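PDB 4NK6: Poly(beta-D-mannuronate) C5 epimerase from Pseudomonas syringae pv. tomato, which converts beta-D-mannuronate to alpha-L-guluronate within the alginate polymer and helps to channel and protect the new chain on its way through the periplasm. Local coordinates for residues Leu346-Asn357 and Val369-Asn380. Sequence-based numbering, arbitrary orientation.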
ATOM      1  N   LEU A 346      -4.474 -16.351   6.568  1.00 30.18           N
ATOM      2  CA  LEU A 346      -5.141 -15.569   7.599  1.00 31.18           C
ATOM      3  C   LEU A 346      -4.450 -15.796   8.937  1.00 33.01           C
ATOM      4  O   LEU A 346      -4.354 -16.924   9.419  1.00 29.83           O
ATOM      5  CB  LEU A 346      -6.623 -15.930   7.725  1.00 34.87           C
ATOM      6  CG  LEU A 346      -7.548 -15.850   6.499  1.00 41.06           C
ATOM      7  CD1 LEU A 346      -8.940 -15.499   6.942  1.00 39.50           C
ATOM      8  CD2 LEU A 346      -7.081 -14.890   5.434  1.00 36.09           C
ATOM      9  N   TYR A 347      -3.962 -14.711   9.519  1.00 30.29           N
ATOM     10  CA  TYR A 347      -3.278 -14.751  10.793  1.00 26.67           C
ATOM     11  C   TYR A 347      -4.114 -13.989  11.822  1.00 30.49           C
ATOM     12  O   TYR A 347      -4.208 -12.756  11.748  1.00 30.34           O
ATOM     13  CB  TYR A 347      -1.947 -14.017  10.679  1.00 28.97           C
ATOM     14  CG  TYR A 347      -0.809 -14.717   9.965  1.00 34.45           C
ATOM     15  CD1 TYR A 347      -0.397 -15.995  10.325  1.00 33.62           C
ATOM     16  CD2 TYR A 347      -0.103 -14.061   8.963  1.00 35.01           C
ATOM     17  CE1 TYR A 347       0.685 -16.603   9.690  1.00 26.70           C
ATOM     18  CE2 TYR A 347       0.962 -14.658   8.324  1.00 34.84           C
ATOM     19  CZ  TYR A 347       1.355 -15.923   8.691  1.00 33.67           C
ATOM     20  OH  TYR A 347       2.428 -16.499   8.043  1.00 39.53           O
ATOM     21  N   GLU A 348      -4.707 -14.712  12.770  1.00 30.57           N
ATOM     22  CA  GLU A 348      -5.428 -14.097  13.884  1.00 33.64           C
ATOM     23  C   GLU A 348      -6.416 -13.032  13.403  1.00 35.36           C
ATOM     24  O   GLU A 348      -6.494 -11.940  13.969  1.00 33.17           O
ATOM     25  CB  GLU A 348      -4.439 -13.483  14.883  1.00 31.98           C
ATOM     26  CG  GLU A 348      -3.550 -14.504  15.609  1.00 34.90           C
ATOM     27  CD  GLU A 348      -2.495 -15.145  14.704  1.00 34.62           C
ATOM     28  OE1 GLU A 348      -1.741 -14.412  14.031  1.00 37.12           O
ATOM     29  OE2 GLU A 348      -2.413 -16.388  14.670  1.00 36.53           O
ATOM     30  N   SER A 349      -7.130 -13.341  12.328  1.00 34.43           N
ATOM     31  CA  SER A 349      -8.020 -12.375  11.684  1.00 33.60           C
ATOM     32  C   SER A 349      -9.329 -13.065  11.314  1.00 35.69           C
ATOM     33  O   SER A 349      -9.458 -13.635  10.220  1.00 33.41           O
ATOM     34  CB  SER A 349      -7.366 -11.792  10.423  1.00 33.48           C
ATOM     35  OG  SER A 349      -6.265 -10.957  10.750  1.00 33.05           O
ATOM     36  N   GLY A 350     -10.290 -13.017  12.234  1.00 35.44           N
ATOM     37  CA  GLY A 350     -11.547 -13.725  12.074  1.00 32.98           C
ATOM     38  C   GLY A 350     -12.629 -12.929  11.364  1.00 34.49           C
ATOM     39  O   GLY A 350     -12.422 -11.772  11.013  1.00 34.66           O
ATOM     40  N   ASN A 351     -13.773 -13.571  11.134  1.00 36.25           N
ATOM     41  CA  ASN A 351     -14.951 -12.914  10.573  1.00 35.67           C
ATOM     42  C   ASN A 351     -14.703 -12.273   9.215  1.00 34.28           C
ATOM     43  O   ASN A 351     -15.071 -11.118   8.973  1.00 35.89           O
ATOM     44  CB  ASN A 351     -15.519 -11.906  11.569  1.00 40.08           C
ATOM     45  CG  ASN A 351     -15.965 -12.573  12.867  1.00 52.01           C
ATOM     46  OD1 ASN A 351     -17.031 -13.180  12.925  1.00 54.93           O
ATOM     47  ND2 ASN A 351     -15.143 -12.475  13.903  1.00 55.90           N
ATOM     48  N   ASN A 352     -14.069 -13.044   8.343  1.00 32.61           N
ATOM     49  CA  ASN A 352     -13.786 -12.620   6.984  1.00 36.95           C
ATOM     50  C   ASN A 352     -14.431 -13.580   6.003  1.00 36.64           C
ATOM     51  O   ASN A 352     -14.616 -14.767   6.311  1.00 36.02           O
ATOM     52  CB  ASN A 352     -12.267 -12.559   6.749  1.00 29.63           C
ATOM     53  CG  ASN A 352     -11.605 -11.406   7.495  1.00 31.15           C
ATOM     54  OD1 ASN A 352     -11.901 -10.246   7.235  1.00 32.08           O
ATOM     55  ND2 ASN A 352     -10.698 -11.725   8.419  1.00 30.96           N
ATOM     56  N   LEU A 353     -14.769 -13.067   4.825  1.00 30.91           N
ATOM     57  CA  LEU A 353     -15.340 -13.879   3.761  1.00 31.46           C
ATOM     58  C   LEU A 353     -14.346 -14.026   2.612  1.00 31.97           C
ATOM     59  O   LEU A 353     -13.839 -13.032   2.090  1.00 32.97           O
ATOM     60  CB  LEU A 353     -16.648 -13.246   3.251  1.00 33.46           C
ATOM     61  CG  LEU A 353     -17.287 -13.865   2.002  1.00 36.76           C
ATOM     62  CD1 LEU A 353     -17.700 -15.327   2.235  1.00 33.49           C
ATOM     63  CD2 LEU A 353     -18.482 -13.038   1.494  1.00 34.12           C
ATOM     64  N   LEU A 354     -14.059 -15.270   2.237  1.00 32.20           N
ATOM     65  CA  LEU A 354     -13.285 -15.567   1.037  1.00 33.31           C
ATOM     66  C   LEU A 354     -14.232 -16.208   0.028  1.00 37.23           C
ATOM     67  O   LEU A 354     -14.726 -17.313   0.256  1.00 33.43           O
ATOM     68  CB  LEU A 354     -12.112 -16.506   1.356  1.00 33.10           C
ATOM     69  CG  LEU A 354     -10.809 -15.892   1.892  1.00 38.45           C
ATOM     70  CD1 LEU A 354     -11.036 -15.010   3.118  1.00 34.16           C
ATOM     71  CD2 LEU A 354      -9.776 -16.970   2.200  1.00 35.51           C
ATOM     72  N   TRP A 355     -14.503 -15.502  -1.069  1.00 33.27           N
ATOM     73  CA  TRP A 355     -15.478 -15.955  -2.065  1.00 31.06           C
ATOM     74  C   TRP A 355     -14.899 -16.082  -3.468  1.00 36.16           C
ATOM     75  O   TRP A 355     -14.471 -15.089  -4.057  1.00 33.42           O
ATOM     76  CB  TRP A 355     -16.668 -14.994  -2.142  1.00 30.63           C
ATOM     77  CG  TRP A 355     -17.782 -15.525  -3.004  1.00 35.04           C
ATOM     78  CD1 TRP A 355     -17.774 -15.678  -4.369  1.00 41.12           C
ATOM     79  CD2 TRP A 355     -19.067 -15.985  -2.561  1.00 39.45           C
ATOM     80  NE1 TRP A 355     -18.969 -16.205  -4.794  1.00 39.80           N
ATOM     81  CE2 TRP A 355     -19.782 -16.400  -3.707  1.00 46.10           C
ATOM     82  CE3 TRP A 355     -19.689 -16.073  -1.311  1.00 37.36           C
ATOM     83  CZ2 TRP A 355     -21.084 -16.906  -3.635  1.00 52.43           C
ATOM     84  CZ3 TRP A 355     -20.980 -16.577  -1.243  1.00 38.26           C
ATOM     85  CH2 TRP A 355     -21.661 -16.986  -2.396  1.00 40.11           C
ATOM     86  N   GLY A 356     -14.930 -17.295  -4.014  1.00 35.59           N
ATOM     87  CA  GLY A 356     -14.657 -17.504  -5.428  1.00 33.18           C
ATOM     88  C   GLY A 356     -13.246 -17.186  -5.892  1.00 34.03           C
ATOM     89  O   GLY A 356     -13.030 -16.828  -7.052  1.00 31.88           O
ATOM     90  N   ASN A 357     -12.280 -17.316  -4.990  1.00 33.21           N
ATOM     91  CA  ASN A 357     -10.885 -17.123  -5.350  1.00 30.92           C
ATOM     92  C   ASN A 357     -10.348 -18.362  -6.028  1.00 35.15           C
ATOM     93  O   ASN A 357     -10.729 -19.474  -5.689  1.00 31.87           O
ATOM     94  CB  ASN A 357     -10.043 -16.836  -4.113  1.00 30.39           C
ATOM     95  CG  ASN A 357     -10.479 -15.587  -3.407  1.00 30.78           C
ATOM     96  OD1 ASN A 357     -10.183 -14.483  -3.855  1.00 29.91           O
ATOM     97  ND2 ASN A 357     -11.197 -15.747  -2.296  1.00 27.34           N
ATOM     98  N   VAL A 369      -5.337 -20.831   7.402  1.00 31.14           N
ATOM     99  CA  VAL A 369      -6.040 -20.057   8.416  1.00 30.37           C
ATOM    100  C   VAL A 369      -5.487 -20.401   9.784  1.00 32.23           C
ATOM    101  O   VAL A 369      -5.617 -21.532  10.232  1.00 33.08           O
ATOM    102  CB  VAL A 369      -7.554 -20.377   8.420  1.00 28.83           C
ATOM    103  CG1 VAL A 369      -8.274 -19.534   9.459  1.00 32.34           C
ATOM    104  CG2 VAL A 369      -8.157 -20.146   7.030  1.00 28.71           C
ATOM    105  N   ARG A 370      -4.870 -19.425  10.444  1.00 29.05           N
ATOM    106  CA  ARG A 370      -4.278 -19.659  11.754  1.00 30.40           C
ATOM    107  C   ARG A 370      -4.990 -18.802  12.800  1.00 35.41           C
ATOM    108  O   ARG A 370      -5.147 -17.597  12.606  1.00 31.15           O
ATOM    109  CB  ARG A 370      -2.777 -19.329  11.739  1.00 29.74           C
ATOM    110  CG  ARG A 370      -2.028 -19.715  13.035  1.00 31.51           C
ATOM    111  CD  ARG A 370      -0.573 -19.223  13.023  1.00 31.75           C
ATOM    112  NE  ARG A 370      -0.448 -17.804  13.372  1.00 33.31           N
ATOM    113  CZ  ARG A 370       0.697 -17.121  13.352  1.00 33.68           C
ATOM    114  NH1 ARG A 370       0.714 -15.840  13.699  1.00 29.34           N
ATOM    115  NH2 ARG A 370       1.828 -17.719  12.991  1.00 31.26           N
ATOM    116  N   ASN A 371      -5.429 -19.437  13.887  1.00 30.55           N
ATOM    117  CA  ASN A 371      -6.007 -18.725  15.033  1.00 34.76           C
ATOM    118  C   ASN A 371      -7.121 -17.757  14.663  1.00 37.64           C
ATOM    119  O   ASN A 371      -7.218 -16.681  15.251  1.00 34.33           O
ATOM    120  CB  ASN A 371      -4.929 -17.944  15.801  1.00 31.23           C
ATOM    121  CG  ASN A 371      -3.952 -18.849  16.532  1.00 35.21           C
ATOM    122  OD1 ASN A 371      -4.285 -19.971  16.908  1.00 37.43           O
ATOM    123  ND2 ASN A 371      -2.739 -18.354  16.746  1.00 34.61           N
ATOM    124  N   SER A 372      -7.943 -18.126  13.684  1.00 31.12           N
ATOM    125  CA  SER A 372      -9.022 -17.254  13.227  1.00 32.93           C
ATOM    126  C   SER A 372     -10.362 -17.984  13.270  1.00 33.19           C
ATOM    127  O   SER A 372     -10.467 -19.126  12.814  1.00 34.67           O
ATOM    128  CB  SER A 372      -8.736 -16.780  11.794  1.00 31.82           C
ATOM    129  OG  SER A 372      -7.429 -16.238  11.698  1.00 31.27           O
ATOM    130  N   VAL A 373     -11.393 -17.330  13.801  1.00 34.57           N
ATOM    131  CA  VAL A 373     -12.719 -17.951  13.857  1.00 35.10           C
ATOM    132  C   VAL A 373     -13.722 -17.304  12.903  1.00 34.49           C
ATOM    133  O   VAL A 373     -13.540 -16.164  12.481  1.00 34.19           O
ATOM    134  CB  VAL A 373     -13.311 -17.951  15.288  1.00 41.30           C
ATOM    135  CG1 VAL A 373     -12.476 -18.821  16.211  1.00 44.17           C
ATOM    136  CG2 VAL A 373     -13.438 -16.531  15.824  1.00 42.18           C
ATOM    137  N   ASN A 374     -14.777 -18.046  12.575  1.00 37.22           N
ATOM    138  CA  ASN A 374     -15.860 -17.559  11.719  1.00 35.95           C
ATOM    139  C   ASN A 374     -15.367 -17.149  10.340  1.00 38.96           C
ATOM    140  O   ASN A 374     -15.793 -16.133   9.786  1.00 35.57           O
ATOM    141  CB  ASN A 374     -16.622 -16.409  12.377  1.00 39.12           C
ATOM    142  CG  ASN A 374     -17.252 -16.809  13.688  1.00 46.98           C
ATOM    143  OD1 ASN A 374     -17.767 -17.917  13.834  1.00 48.75           O
ATOM    144  ND2 ASN A 374     -17.203 -15.912  14.662  1.00 51.65           N
ATOM    145  N   ILE A 375     -14.456 -17.946   9.801  1.00 33.08           N
ATOM    146  CA  ILE A 375     -13.979 -17.750   8.445  1.00 33.43           C
ATOM    147  C   ILE A 375     -14.938 -18.447   7.488  1.00 38.99           C
ATOM    148  O   ILE A 375     -15.268 -19.617   7.671  1.00 40.43           O
ATOM    149  CB  ILE A 375     -12.558 -18.304   8.280  1.00 29.13           C
ATOM    150  CG1 ILE A 375     -11.592 -17.538   9.199  1.00 29.68           C
ATOM    151  CG2 ILE A 375     -12.093 -18.214   6.827  1.00 29.61           C
ATOM    152  CD1 ILE A 375     -11.663 -16.022   9.031  1.00 30.37           C
ATOM    153  N   LYS A 376     -15.409 -17.719   6.481  1.00 37.91           N
ATOM    154  CA  LYS A 376     -16.293 -18.309   5.486  1.00 31.44           C
ATOM    155  C   LYS A 376     -15.555 -18.506   4.170  1.00 34.68           C
ATOM    156  O   LYS A 376     -15.022 -17.559   3.596  1.00 34.30           O
ATOM    157  CB  LYS A 376     -17.552 -17.457   5.310  1.00 31.69           C
ATOM    158  CG  LYS A 376     -18.372 -17.359   6.591  1.00 36.28           C
ATOM    159  CD  LYS A 376     -19.610 -16.484   6.437  1.00 44.83           C
ATOM    160  CE  LYS A 376     -20.421 -16.461   7.737  1.00 43.42           C
ATOM    161  NZ  LYS A 376     -21.590 -15.539   7.654  1.00 53.33           N
ATOM    162  N   LEU A 377     -15.502 -19.752   3.713  1.00 28.98           N
ATOM    163  CA  LEU A 377     -14.820 -20.081   2.467  1.00 32.83           C
ATOM    164  C   LEU A 377     -15.862 -20.554   1.470  1.00 37.08           C
ATOM    165  O   LEU A 377     -16.280 -21.716   1.491  1.00 37.41           O
ATOM    166  CB  LEU A 377     -13.759 -21.165   2.696  1.00 30.69           C
ATOM    167  CG  LEU A 377     -12.638 -20.863   3.707  1.00 36.13           C
ATOM    168  CD1 LEU A 377     -11.614 -21.985   3.756  1.00 32.84           C
ATOM    169  CD2 LEU A 377     -11.946 -19.546   3.412  1.00 34.67           C
ATOM    170  N   TYR A 378     -16.307 -19.645   0.609  1.00 34.58           N
ATOM    171  CA  TYR A 378     -17.377 -19.966  -0.330  1.00 32.79           C
ATOM    172  C   TYR A 378     -16.873 -19.999  -1.772  1.00 37.63           C
ATOM    173  O   TYR A 378     -16.234 -19.053  -2.243  1.00 35.38           O
ATOM    174  CB  TYR A 378     -18.523 -18.960  -0.203  1.00 35.25           C
ATOM    175  CG  TYR A 378     -19.508 -19.235   0.920  1.00 39.57           C
ATOM    176  CD1 TYR A 378     -19.139 -19.089   2.251  1.00 41.88           C
ATOM    177  CD2 TYR A 378     -20.821 -19.625   0.643  1.00 44.81           C
ATOM    178  CE1 TYR A 378     -20.050 -19.334   3.289  1.00 39.02           C
ATOM    179  CE2 TYR A 378     -21.734 -19.871   1.669  1.00 43.59           C
ATOM    180  CZ  TYR A 378     -21.333 -19.720   2.990  1.00 41.14           C
ATOM    181  OH  TYR A 378     -22.228 -19.964   4.014  1.00 45.54           O
ATOM    182  N   GLU A 379     -17.164 -21.101  -2.458  1.00 34.84           N
ATOM    183  CA  GLU A 379     -16.891 -21.250  -3.884  1.00 35.48           C
ATOM    184  C   GLU A 379     -15.423 -21.092  -4.270  1.00 39.61           C
ATOM    185  O   GLU A 379     -15.123 -20.847  -5.437  1.00 37.00           O
ATOM    186  CB  GLU A 379     -17.756 -20.284  -4.718  1.00 34.82           C
ATOM    187  CG  GLU A 379     -19.269 -20.442  -4.513  1.00 44.24           C
ATOM    188  CD  GLU A 379     -19.777 -21.830  -4.865  1.00 49.41           C
ATOM    189  OE1 GLU A 379     -19.203 -22.466  -5.770  1.00 55.39           O
ATOM    190  OE2 GLU A 379     -20.751 -22.290  -4.234  1.00 59.16           O
ATOM    191  N   ASN A 380     -14.508 -21.223  -3.310  1.00 36.82           N
ATOM    192  CA  ASN A 380     -13.088 -21.142  -3.637  1.00 34.06           C
ATOM    193  C   ASN A 380     -12.582 -22.372  -4.375  1.00 34.71           C
ATOM    194  O   ASN A 380     -13.024 -23.497  -4.128  1.00 31.36           O
ATOM    195  CB  ASN A 380     -12.231 -20.901  -2.395  1.00 32.64           C
ATOM    196  CG  ASN A 380     -12.534 -19.576  -1.741  1.00 33.35           C
ATOM    197  OD1 ASN A 380     -12.116 -18.521  -2.229  1.00 31.09           O
ATOM    198  ND2 ASN A 380     -13.271 -19.617  -0.637  1.00 30.68           N
TER
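Arg370 and Glu348 form a two-pronged salt bridge, NE to OE2 (2.7 Å) and NH1 to OE1 (2.9 Å), with the carboxylate at the guanidinium edge and the two planes 35° apart. The bend at chi3 (80°) of Arg370 turns the group into this position, where Tyr347 CD1 sits over its centre, 3.4 Å from Arg370 CZ. OE2 of Glu348 also accepts from Asn371 ND2, on the anti side and tilted out of the carboxylate plane, so two donors hold that oxygen. In the following turn Ser372 OG takes the N-H of Ser349 while donating to Arg370 O. Inside the coil, Leu346 CD1 meets Ile375 CD1 tip to tip at a tight 3.5 Å, and Leu354 lies alongside Leu377. On the outer face the rings of Trp355 and Tyr378 are nearly parallel (7°) but scarcely overlap, with Tyr378 CB over the indole rim. At the next turn Asn380 OD1 accepts hydrogen bonds from N and ND2 of Asn357, while its ND2 donates to Leu354 O from above the carbonyl plane. In this right-handed parallel beta-helix, strand 344-347 lies between 320-323 and 367-370, with 388-393 next; 353-355 lies between 330-337 and 375-378, with 414-418 next.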